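PDB 3GFF: IroE-like serine hydrolase from Shewanella oneidensis, which probably hydrolyses ester bonds as a serine hydrolase of the alpha/beta-hydrolase type related to IroE, though its natural substrate is not established. Local coordinates for residues P177-L180 against T181-E184; A126-I129 against E130-R134; E52-F55 against D56-S60. All coordinates share one frame; numbering follows the deposited sequence.

How the contacts relate
All three contacts are local, each along, or at an end of, a single helix of an alpha/beta-hydrolase fold built round a mixed eight-stranded sheet. Along the chain contact 3 (helix 51-65) comes first, then contact 2 (C-terminal part of helix 114-132) and contact 1 (start of helix 178-189). Helices 51-65 and 178-189 are crossovers of beta-alpha-beta units, 43-48 to 77-81 and 164-168 to 195-201. Contact 2 packs on strands 24-31, 43-48 and 77-81. Between centres, contacts 2 and 3 are about 21 Å apart. Contacts 1 and 3 are about 30 Å apart, contacts 1 and 2 about 34 Å. No pair touches, and of the three only contact 3 is within reach of the second subunit.

Contact 1 of 3, residues P177-L180 against T181-E184; sequences PHYL and TLLE
P177 O is gripped twice by one residue: T181 N donates to it at 3.0 Å, almost in line with the carbonyl (C=O...N angle 164°), and T181 OG1 donates at 3.0 Å from above the carbonyl plane, 47° out of it. The two bonds thus use different directions about the same oxygen. With chi1 at -63°, the hydroxyl of T181 stands next to its own N-H, so that it too can reach P177 O. P177 follows a cis peptide bond and leads into helix 178-189, the crossover between strands 164-168 and 195-201. One turn on, E184 N bonds to L180 O at 3.0 Å.

Y179 and L183 cross at a slant: ring atom CE2 of Y179 lies 3.9 Å from L183 CG, and Y179 OH comes 3.8 Å from L183 CD2. The phenol is held at its far end by E153 of helix 146-156, whose M152 touches both side chains. On another flank, L182 CD1 lies over one face of the H178 ring, 4.3 Å above its plane and toward the rim. L180 packs on L219 and F223. One oxygen therefore takes two donors from a single residue, while apolar side chains tie the helix to helices 146-156 and 215-230.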
ATOM      1  N   PRO A 177     -19.817   7.895  26.284  1.00 25.39           N
ATOM      2  CA  PRO A 177     -20.342   6.575  25.882  1.00 25.89           C
ATOM      3  C   PRO A 177     -21.643   6.534  25.064  1.00 26.32           C
ATOM      4  O   PRO A 177     -22.027   5.468  24.603  1.00 26.30           O
ATOM      5  CB  PRO A 177     -20.589   5.896  27.245  1.00 25.81           C
ATOM      6  CG  PRO A 177     -20.979   7.002  28.137  1.00 25.76           C
ATOM      7  CD  PRO A 177     -20.215   8.228  27.665  1.00 25.88           C
ATOM      8  N   HIS A 178     -22.314   7.673  24.932  1.00 25.98           N
ATOM      9  CA  HIS A 178     -23.594   7.781  24.261  1.00 26.49           C
ATOM     10  C   HIS A 178     -23.690   7.168  22.866  1.00 27.09           C
ATOM     11  O   HIS A 178     -24.580   6.333  22.640  1.00 27.87           O
ATOM     12  CB  HIS A 178     -24.049   9.245  24.202  1.00 26.54           C
ATOM     13  CG  HIS A 178     -25.358   9.455  23.497  1.00 26.29           C
ATOM     14  ND1 HIS A 178     -26.580   9.221  24.099  1.00 27.47           N
ATOM     15  CD2 HIS A 178     -25.635   9.918  22.257  1.00 26.54           C
ATOM     16  CE1 HIS A 178     -27.551   9.501  23.243  1.00 28.24           C
ATOM     17  NE2 HIS A 178     -27.003   9.922  22.115  1.00 27.49           N
ATOM     18  N   TYR A 179     -22.857   7.591  21.915  1.00 25.94           N
ATOM     19  CA  TYR A 179     -23.004   7.034  20.575  1.00 26.18           C
ATOM     20  C   TYR A 179     -22.704   5.539  20.549  1.00 25.75           C
ATOM     21  O   TYR A 179     -23.431   4.752  19.962  1.00 25.11           O
ATOM     22  CB  TYR A 179     -22.223   7.802  19.479  1.00 25.58           C
ATOM     23  CG  TYR A 179     -22.414   7.145  18.130  1.00 25.54           C
ATOM     24  CD1 TYR A 179     -23.677   7.086  17.558  1.00 24.40           C
ATOM     25  CD2 TYR A 179     -21.347   6.513  17.463  1.00 25.68           C
ATOM     26  CE1 TYR A 179     -23.886   6.450  16.393  1.00 24.25           C
ATOM     27  CE2 TYR A 179     -21.551   5.883  16.255  1.00 25.62           C
ATOM     28  CZ  TYR A 179     -22.826   5.852  15.734  1.00 25.33           C
ATOM     29  OH  TYR A 179     -23.069   5.227  14.547  1.00 25.85           O
ATOM     30  N   LEU A 180     -21.631   5.158  21.201  1.00 26.74           N
ATOM     31  CA  LEU A 180     -21.209   3.776  21.245  1.00 27.71           C
ATOM     32  C   LEU A 180     -22.333   2.866  21.772  1.00 28.25           C
ATOM     33  O   LEU A 180     -22.486   1.772  21.279  1.00 29.24           O
ATOM     34  CB  LEU A 180     -19.952   3.677  22.114  1.00 28.02           C
ATOM     35  CG  LEU A 180     -19.351   2.295  22.346  1.00 28.82           C
ATOM     36  CD1 LEU A 180     -18.942   1.653  21.003  1.00 28.64           C
ATOM     37  CD2 LEU A 180     -18.165   2.422  23.297  1.00 29.70           C
ATOM     38  N   THR A 181     -23.095   3.316  22.778  1.00 28.29           N
ATOM     39  CA  THR A 181     -24.209   2.544  23.322  1.00 27.67           C
ATOM     40  C   THR A 181     -25.258   2.337  22.254  1.00 28.07           C
ATOM     41  O   THR A 181     -25.834   1.258  22.170  1.00 28.03           O
ATOM     42  CB  THR A 181     -24.884   3.248  24.537  1.00 27.38           C
ATOM     43  OG1 THR A 181     -23.948   3.354  25.606  1.00 28.15           O
ATOM     44  CG2 THR A 181     -26.074   2.471  25.017  1.00 27.28           C
ATOM     45  N   LEU A 182     -25.537   3.375  21.457  1.00 28.26           N
ATOM     46  CA  LEU A 182     -26.499   3.251  20.343  1.00 28.45           C
ATOM     47  C   LEU A 182     -26.062   2.180  19.362  1.00 28.52           C
ATOM     48  O   LEU A 182     -26.890   1.416  18.867  1.00 29.62           O
ATOM     49  CB  LEU A 182     -26.661   4.575  19.599  1.00 29.63           C
ATOM     50  CG  LEU A 182     -27.654   5.566  20.192  1.00 30.13           C
ATOM     51  CD1 LEU A 182     -27.695   5.511  21.706  1.00 30.67           C
ATOM     52  CD2 LEU A 182     -27.357   6.954  19.648  1.00 29.02           C
ATOM     53  N   LEU A 183     -24.760   2.117  19.097  1.00 27.58           N
ATOM     54  CA  LEU A 183     -24.208   1.080  18.207  1.00 28.37           C
ATOM     55  C   LEU A 183     -24.355  -0.321  18.778  1.00 28.10           C
ATOM     56  O   LEU A 183     -24.755  -1.248  18.065  1.00 28.70           O
ATOM     57  CB  LEU A 183     -22.727   1.301  17.905  1.00 28.11           C
ATOM     58  CG  LEU A 183     -22.278   2.056  16.691  1.00 28.31           C
ATOM     59  CD1 LEU A 183     -20.765   1.868  16.619  1.00 28.32           C
ATOM     60  CD2 LEU A 183     -22.942   1.512  15.446  1.00 28.58           C
ATOM     61  N   GLU A 184     -23.989  -0.467  20.050  1.00 27.26           N
ATOM     62  CA  GLU A 184     -24.107  -1.730  20.744  1.00 26.25           C
ATOM     63  C   GLU A 184     -25.568  -2.224  20.727  1.00 26.24           C
ATOM     64  O   GLU A 184     -25.812  -3.407  20.566  1.00 26.09           O
ATOM     65  CB  GLU A 184     -23.636  -1.566  22.189  1.00 26.58           C
ATOM     66  CG  GLU A 184     -22.126  -1.373  22.350  1.00 26.68           C
ATOM     67  CD  GLU A 184     -21.737  -1.016  23.774  1.00 25.75           C
ATOM     68  OE1 GLU A 184     -22.616  -0.608  24.557  1.00 27.04           O
ATOM     69  OE2 GLU A 184     -20.555  -1.111  24.108  1.00 23.28           O
TER

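Contact 2 of 3, residues A126-I129 against E130-R134; sequences APSI and ESQLR
The C-terminal part of helix 114-132 rests here on the central sheet, and weak i to i+3 backbone bonds appear beside the i to i+4 ones. I129 O accepts from L133 N at 2.8 Å, while Q132 N reaches the same I129 O by a weak bond at 3.1 Å. A turn earlier, E130 N meets A126 O at 2.8 Å and 166°, a regular helical bond. Between them S128 O takes the S131 hydroxyl: OG lies 3.0 Å away, tilted 32° from the carbonyl plane. The hydroxyl is turned between the backbone N and carbonyl carbon of its own residue (chi1 78°), which aims it back along the helix. S131 N bonds chiefly to P127 O, at 3.0 Å, and makes a weak second bond to S128 O, which also takes a weak one from Q132 N.

The side chain of Q132 runs out extended past this carbonyl, its CG 3.2 Å from S128 O. Facing the sheet, I129 CG2 and L133 CD1 meet at 4.0 Å, the two side chains crossing at a slant. I129 packs on Y28, I30, Y47 and V79, and L133 on I30 and I77, so the pair rests on three strands; R134 fastens the following chain to backbone oxygens of Y36 and E41. On the polar side, then, a serine hydroxyl supplements weak backbone bonds, whereas apolar contacts seat the helix on the sheet.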
ATOM      1  N   ALA A 126     -25.199   8.789  -5.198  1.00 21.45           N
ATOM      2  CA  ALA A 126     -25.243   7.473  -5.844  1.00 23.07           C
ATOM      3  C   ALA A 126     -26.157   7.430  -7.111  1.00 23.86           C
ATOM      4  O   ALA A 126     -25.758   6.946  -8.175  1.00 24.80           O
ATOM      5  CB  ALA A 126     -25.556   6.336  -4.826  1.00 22.21           C
ATOM      6  N   PRO A 127     -27.374   7.936  -7.014  1.00 23.41           N
ATOM      7  CA  PRO A 127     -28.169   7.934  -8.240  1.00 24.29           C
ATOM      8  C   PRO A 127     -27.469   8.596  -9.440  1.00 24.33           C
ATOM      9  O   PRO A 127     -27.634   8.155 -10.579  1.00 23.72           O
ATOM     10  CB  PRO A 127     -29.426   8.721  -7.839  1.00 24.21           C
ATOM     11  CG  PRO A 127     -29.511   8.589  -6.369  1.00 22.96           C
ATOM     12  CD  PRO A 127     -28.134   8.421  -5.848  1.00 24.17           C
ATOM     13  N   SER A 128     -26.705   9.655  -9.182  1.00 24.71           N
ATOM     14  CA  SER A 128     -26.012  10.412 -10.235  1.00 24.60           C
ATOM     15  C   SER A 128     -24.885   9.587 -10.885  1.00 24.26           C
ATOM     16  O   SER A 128     -24.755   9.559 -12.110  1.00 24.71           O
ATOM     17  CB  SER A 128     -25.460  11.723  -9.664  1.00 23.88           C
ATOM     18  OG  SER A 128     -24.744  12.422 -10.643  1.00 23.84           O
ATOM     19  N   ILE A 129     -24.104   8.931 -10.035  1.00 24.37           N
ATOM     20  CA  ILE A 129     -23.029   8.013 -10.420  1.00 24.79           C
ATOM     21  C   ILE A 129     -23.633   6.864 -11.205  1.00 23.37           C
ATOM     22  O   ILE A 129     -23.172   6.507 -12.271  1.00 21.88           O
ATOM     23  CB  ILE A 129     -22.351   7.397  -9.160  1.00 26.72           C
ATOM     24  CG1 ILE A 129     -21.651   8.469  -8.290  1.00 27.16           C
ATOM     25  CG2 ILE A 129     -21.364   6.264  -9.529  1.00 27.71           C
ATOM     26  CD1 ILE A 129     -20.400   8.953  -8.803  1.00 27.81           C
ATOM     27  N   GLU A 130     -24.710   6.305 -10.687  1.00 22.84           N
ATOM     28  CA  GLU A 130     -25.322   5.148 -11.330  1.00 22.72           C
ATOM     29  C   GLU A 130     -25.992   5.446 -12.658  1.00 23.08           C
ATOM     30  O   GLU A 130     -26.145   4.543 -13.470  1.00 23.91           O
ATOM     31  CB  GLU A 130     -26.284   4.461 -10.377  1.00 22.10           C
ATOM     32  CG  GLU A 130     -25.608   3.918  -9.156  1.00 21.65           C
ATOM     33  CD  GLU A 130     -26.547   3.212  -8.206  1.00 21.79           C
ATOM     34  OE1 GLU A 130     -27.662   2.889  -8.615  1.00 21.63           O
ATOM     35  OE2 GLU A 130     -26.174   2.974  -7.034  1.00 23.49           O
ATOM     36  N   SER A 131     -26.419   6.689 -12.865  1.00 23.64           N
ATOM     37  CA  SER A 131     -27.026   7.086 -14.130  1.00 24.62           C
ATOM     38  C   SER A 131     -25.950   7.377 -15.168  1.00 23.42           C
ATOM     39  O   SER A 131     -26.238   7.331 -16.336  1.00 22.37           O
ATOM     40  CB  SER A 131     -27.945   8.304 -13.979  1.00 25.93           C
ATOM     41  OG  SER A 131     -27.223   9.529 -13.896  1.00 27.39           O
ATOM     42  N   GLN A 132     -24.725   7.674 -14.720  1.00 23.18           N
ATOM     43  CA  GLN A 132     -23.594   7.969 -15.593  1.00 24.32           C
ATOM     44  C   GLN A 132     -22.703   6.743 -15.876  1.00 23.36           C
ATOM     45  O   GLN A 132     -22.153   6.601 -16.981  1.00 20.97           O
ATOM     46  CB  GLN A 132     -22.722   9.078 -14.979  1.00 25.57           C
ATOM     47  CG  GLN A 132     -23.452  10.417 -14.900  1.00 26.79           C
ATOM     48  CD  GLN A 132     -22.722  11.499 -14.102  1.00 27.90           C
ATOM     49  OE1 GLN A 132     -21.677  11.260 -13.464  1.00 28.63           O
ATOM     50  NE2 GLN A 132     -23.274  12.736 -14.163  1.00 31.10           N
ATOM     51  N   LEU A 133     -22.555   5.868 -14.887  1.00 21.81           N
ATOM     52  CA  LEU A 133     -21.703   4.701 -15.066  1.00 22.27           C
ATOM     53  C   LEU A 133     -22.442   3.355 -14.935  1.00 22.39           C
ATOM     54  O   LEU A 133     -23.536   3.262 -14.365  1.00 21.36           O
ATOM     55  CB  LEU A 133     -20.559   4.755 -14.057  1.00 21.61           C
ATOM     56  CG  LEU A 133     -19.722   6.044 -13.926  1.00 22.77           C
ATOM     57  CD1 LEU A 133     -18.881   5.949 -12.640  1.00 22.91           C
ATOM     58  CD2 LEU A 133     -18.833   6.339 -15.120  1.00 22.92           C
ATOM     59  N   ARG A 134     -21.801   2.306 -15.452  1.00 22.89           N
ATOM     60  CA  ARG A 134     -22.332   0.951 -15.381  1.00 21.81           C
ATOM     61  C   ARG A 134     -21.907   0.300 -14.070  1.00 21.59           C
ATOM     62  O   ARG A 134     -20.772  -0.206 -13.935  1.00 19.71           O
ATOM     63  CB  ARG A 134     -21.857   0.132 -16.577  1.00 21.57           C
ATOM     64  CG  ARG A 134     -22.332   0.706 -17.938  1.00 21.83           C
ATOM     65  CD  ARG A 134     -21.966  -0.270 -19.096  1.00 22.15           C
ATOM     66  NE  ARG A 134     -20.596  -0.749 -18.947  1.00 22.48           N
ATOM     67  CZ  ARG A 134     -19.504  -0.151 -19.413  1.00 23.05           C
ATOM     68  NH1 ARG A 134     -19.574   0.930 -20.160  1.00 23.22           N
ATOM     69  NH2 ARG A 134     -18.316  -0.679 -19.164  1.00 23.23           N
TER

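Contact 3 of 3, residues E52-F55 against D56-S60; sequences EDQF and DHMAS
H57 NE2 donates to Q54 OE1 at 2.6 Å, an almost straight bond (176°), and the amide oxygen lies in the imidazole plane. The two side chains run alongside each other in the same direction, yet their flat groups are turned 73° apart. Q54 is bent at its second torsion, which turns its amide oxygen toward the ring. M58, a selenomethionine, passes beside them: its SE is 3.9 Å from Q54 CB, and its CG lies over one face of the H57 ring.

On the apolar side A59 CB sits above one face of the F55 ring, 3.7 Å from the centroid and 17° off the normal, a CH-pi contact. A59 N bonds to F55 O at 2.7 Å. This is helix 51-65, the crossover between strands 43-48 and 77-81, and F55 and A59 both lie on I78 of the sheet.

The helix is kinked at D56 and H57, where water bridges the gap: one molecule donates to D53 O at 3.0 Å and accepts from H57 N at 3.0 Å. A second water links E52 O and D56 N by weak bonds. Further out, S251 OG bonds to Q54 OE1, and H252 ND1 to H57 ND1, so both ring nitrogens have a partner. Q54 lies near, without touching, a probable Ser-His-Asp triad (S145, H247, D169). The H57 ring also stacks on F64 of the second subunit, and S60 OG bonds to S60 OG of that subunit.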
ATOM      1  N   GLU A  52     -10.227  14.148  -0.161  1.00 30.38           N
ATOM      2  CA  GLU A  52      -9.189  15.194  -0.349  1.00 31.69           C
ATOM      3  C   GLU A  52      -7.846  14.705   0.114  1.00 30.37           C
ATOM      4  O   GLU A  52      -6.853  15.035  -0.459  1.00 30.42           O
ATOM      5  CB  GLU A  52      -9.457  16.478   0.468  1.00 33.52           C
ATOM      6  CG  GLU A  52     -10.891  16.774   0.818  1.00 34.98           C
ATOM      7  CD  GLU A  52     -11.485  15.777   1.777  1.00 36.11           C
ATOM      8  OE1 GLU A  52     -10.915  15.522   2.867  1.00 38.45           O
ATOM      9  OE2 GLU A  52     -12.556  15.252   1.445  1.00 37.13           O
ATOM     10  N   ASP A  53      -7.850  13.906   1.162  1.00 31.39           N
ATOM     11  CA  ASP A  53      -6.640  13.375   1.804  1.00 31.12           C
ATOM     12  C   ASP A  53      -6.319  11.884   1.542  1.00 29.45           C
ATOM     13  O   ASP A  53      -5.145  11.525   1.454  1.00 27.13           O
ATOM     14  CB  ASP A  53      -6.760  13.593   3.328  1.00 32.28           C
ATOM     15  CG  ASP A  53      -6.735  15.072   3.719  1.00 33.05           C
ATOM     16  OD1 ASP A  53      -6.311  15.905   2.905  1.00 33.84           O
ATOM     17  OD2 ASP A  53      -7.118  15.408   4.842  1.00 33.73           O
ATOM     18  N   GLN A  54      -7.344  11.046   1.396  1.00 27.33           N
ATOM     19  CA  GLN A  54      -7.155   9.583   1.262  1.00 27.24           C
ATOM     20  C   GLN A  54      -7.276   8.985  -0.165  1.00 27.31           C
ATOM     21  O   GLN A  54      -6.791   7.883  -0.412  1.00 24.06           O
ATOM     22  CB  GLN A  54      -8.159   8.862   2.168  1.00 27.06           C
ATOM     23  CG  GLN A  54      -8.128   9.245   3.683  1.00 26.42           C
ATOM     24  CD  GLN A  54      -6.899   8.747   4.411  1.00 27.07           C
ATOM     25  OE1 GLN A  54      -6.175   7.867   3.944  1.00 26.83           O
ATOM     26  NE2 GLN A  54      -6.634   9.338   5.561  1.00 29.33           N
ATOM     27  N   PHE A  55      -7.875   9.721  -1.103  1.00 27.34           N
ATOM     28  CA  PHE A  55      -8.168   9.162  -2.430  1.00 28.75           C
ATOM     29  C   PHE A  55      -6.951   8.686  -3.195  1.00 28.41           C
ATOM     30  O   PHE A  55      -6.935   7.552  -3.681  1.00 28.88           O
ATOM     31  CB  PHE A  55      -8.939  10.146  -3.324  1.00 29.07           C
ATOM     32  CG  PHE A  55      -9.318   9.553  -4.652  1.00 28.47           C
ATOM     33  CD1 PHE A  55     -10.463   8.758  -4.761  1.00 28.31           C
ATOM     34  CD2 PHE A  55      -8.528   9.758  -5.767  1.00 28.44           C
ATOM     35  CE1 PHE A  55     -10.828   8.185  -5.967  1.00 27.98           C
ATOM     36  CE2 PHE A  55      -8.878   9.183  -6.990  1.00 28.60           C
ATOM     37  CZ  PHE A  55     -10.037   8.400  -7.091  1.00 28.37           C
ATOM     38  N   ASP A  56      -5.950   9.551  -3.300  1.00 29.00           N
ATOM     39  CA  ASP A  56      -4.716   9.239  -4.030  1.00 28.97           C
ATOM     40  C   ASP A  56      -4.021   7.906  -3.669  1.00 27.83           C
ATOM     41  O   ASP A  56      -3.767   7.104  -4.556  1.00 26.29           O
ATOM     42  CB  ASP A  56      -3.722  10.393  -3.913  1.00 31.43           C
ATOM     43  CG  ASP A  56      -4.071  11.575  -4.806  1.00 33.85           C
ATOM     44  OD1 ASP A  56      -5.223  11.709  -5.299  1.00 34.27           O
ATOM     45  OD2 ASP A  56      -3.132  12.368  -5.051  1.00 36.43           O
ATOM     46  N   HIS A  57      -3.711   7.661  -2.394  1.00 25.96           N
ATOM     47  CA  HIS A  57      -3.014   6.413  -2.034  1.00 25.14           C
ATOM     48  C   HIS A  57      -3.952   5.224  -2.053  1.00 24.25           C
ATOM     49  O   HIS A  57      -3.518   4.120  -2.368  1.00 25.94           O
ATOM     50  CB  HIS A  57      -2.256   6.487  -0.680  1.00 24.26           C
ATOM     51  CG  HIS A  57      -3.137   6.410   0.534  1.00 22.83           C
ATOM     52  ND1 HIS A  57      -3.341   5.241   1.241  1.00 22.72           N
ATOM     53  CD2 HIS A  57      -3.841   7.365   1.183  1.00 22.33           C
ATOM     54  CE1 HIS A  57      -4.166   5.472   2.249  1.00 21.44           C
ATOM     55  NE2 HIS A  57      -4.482   6.754   2.239  1.00 21.45           N
HETATM   56  N   MSE A  58      -5.224   5.436  -1.713  1.00 24.00           N
HETATM   57  CA  MSE A  58      -6.232   4.355  -1.722  1.00 23.05           C
HETATM   58  C   MSE A  58      -6.557   3.939  -3.150  1.00 23.51           C
HETATM   59  O   MSE A  58      -6.473   2.753  -3.497  1.00 23.72           O
HETATM   60  CB  MSE A  58      -7.507   4.772  -0.993  1.00 24.25           C
HETATM   61  CG  MSE A  58      -7.369   4.854   0.524  1.00 23.94           C
HETATM   62 SE   MSE A  58      -9.032   5.098   1.385  0.75 23.77          SE
HETATM   63  CE  MSE A  58      -8.403   4.862   3.231  1.00 24.77           C
ATOM     64  N   ALA A  59      -6.908   4.914  -3.991  1.00 23.06           N
ATOM     65  CA  ALA A  59      -7.166   4.626  -5.403  1.00 22.68           C
ATOM     66  C   ALA A  59      -5.930   3.937  -6.113  1.00 21.39           C
ATOM     67  O   ALA A  59      -6.124   2.972  -6.862  1.00 19.38           O
ATOM     68  CB  ALA A  59      -7.625   5.901  -6.150  1.00 21.29           C
ATOM     69  N   SER A  60      -4.686   4.380  -5.858  1.00 21.64           N
ATOM     70  CA  SER A  60      -3.520   3.704  -6.487  1.00 22.76           C
ATOM     71  C   SER A  60      -3.353   2.246  -5.978  1.00 21.77           C
ATOM     72  O   SER A  60      -2.961   1.347  -6.729  1.00 20.52           O
ATOM     73  CB  SER A  60      -2.213   4.497  -6.348  1.00 25.16           C
ATOM     74  OG  SER A  60      -1.820   4.705  -5.007  1.00 27.55           O
TER
HETATM   75  O   HOH W   1      -5.929  12.505  -1.796  1.00 29.96           O
HETATM   76  O   HOH W   2      -3.501  10.165  -0.724  1.00 23.03           O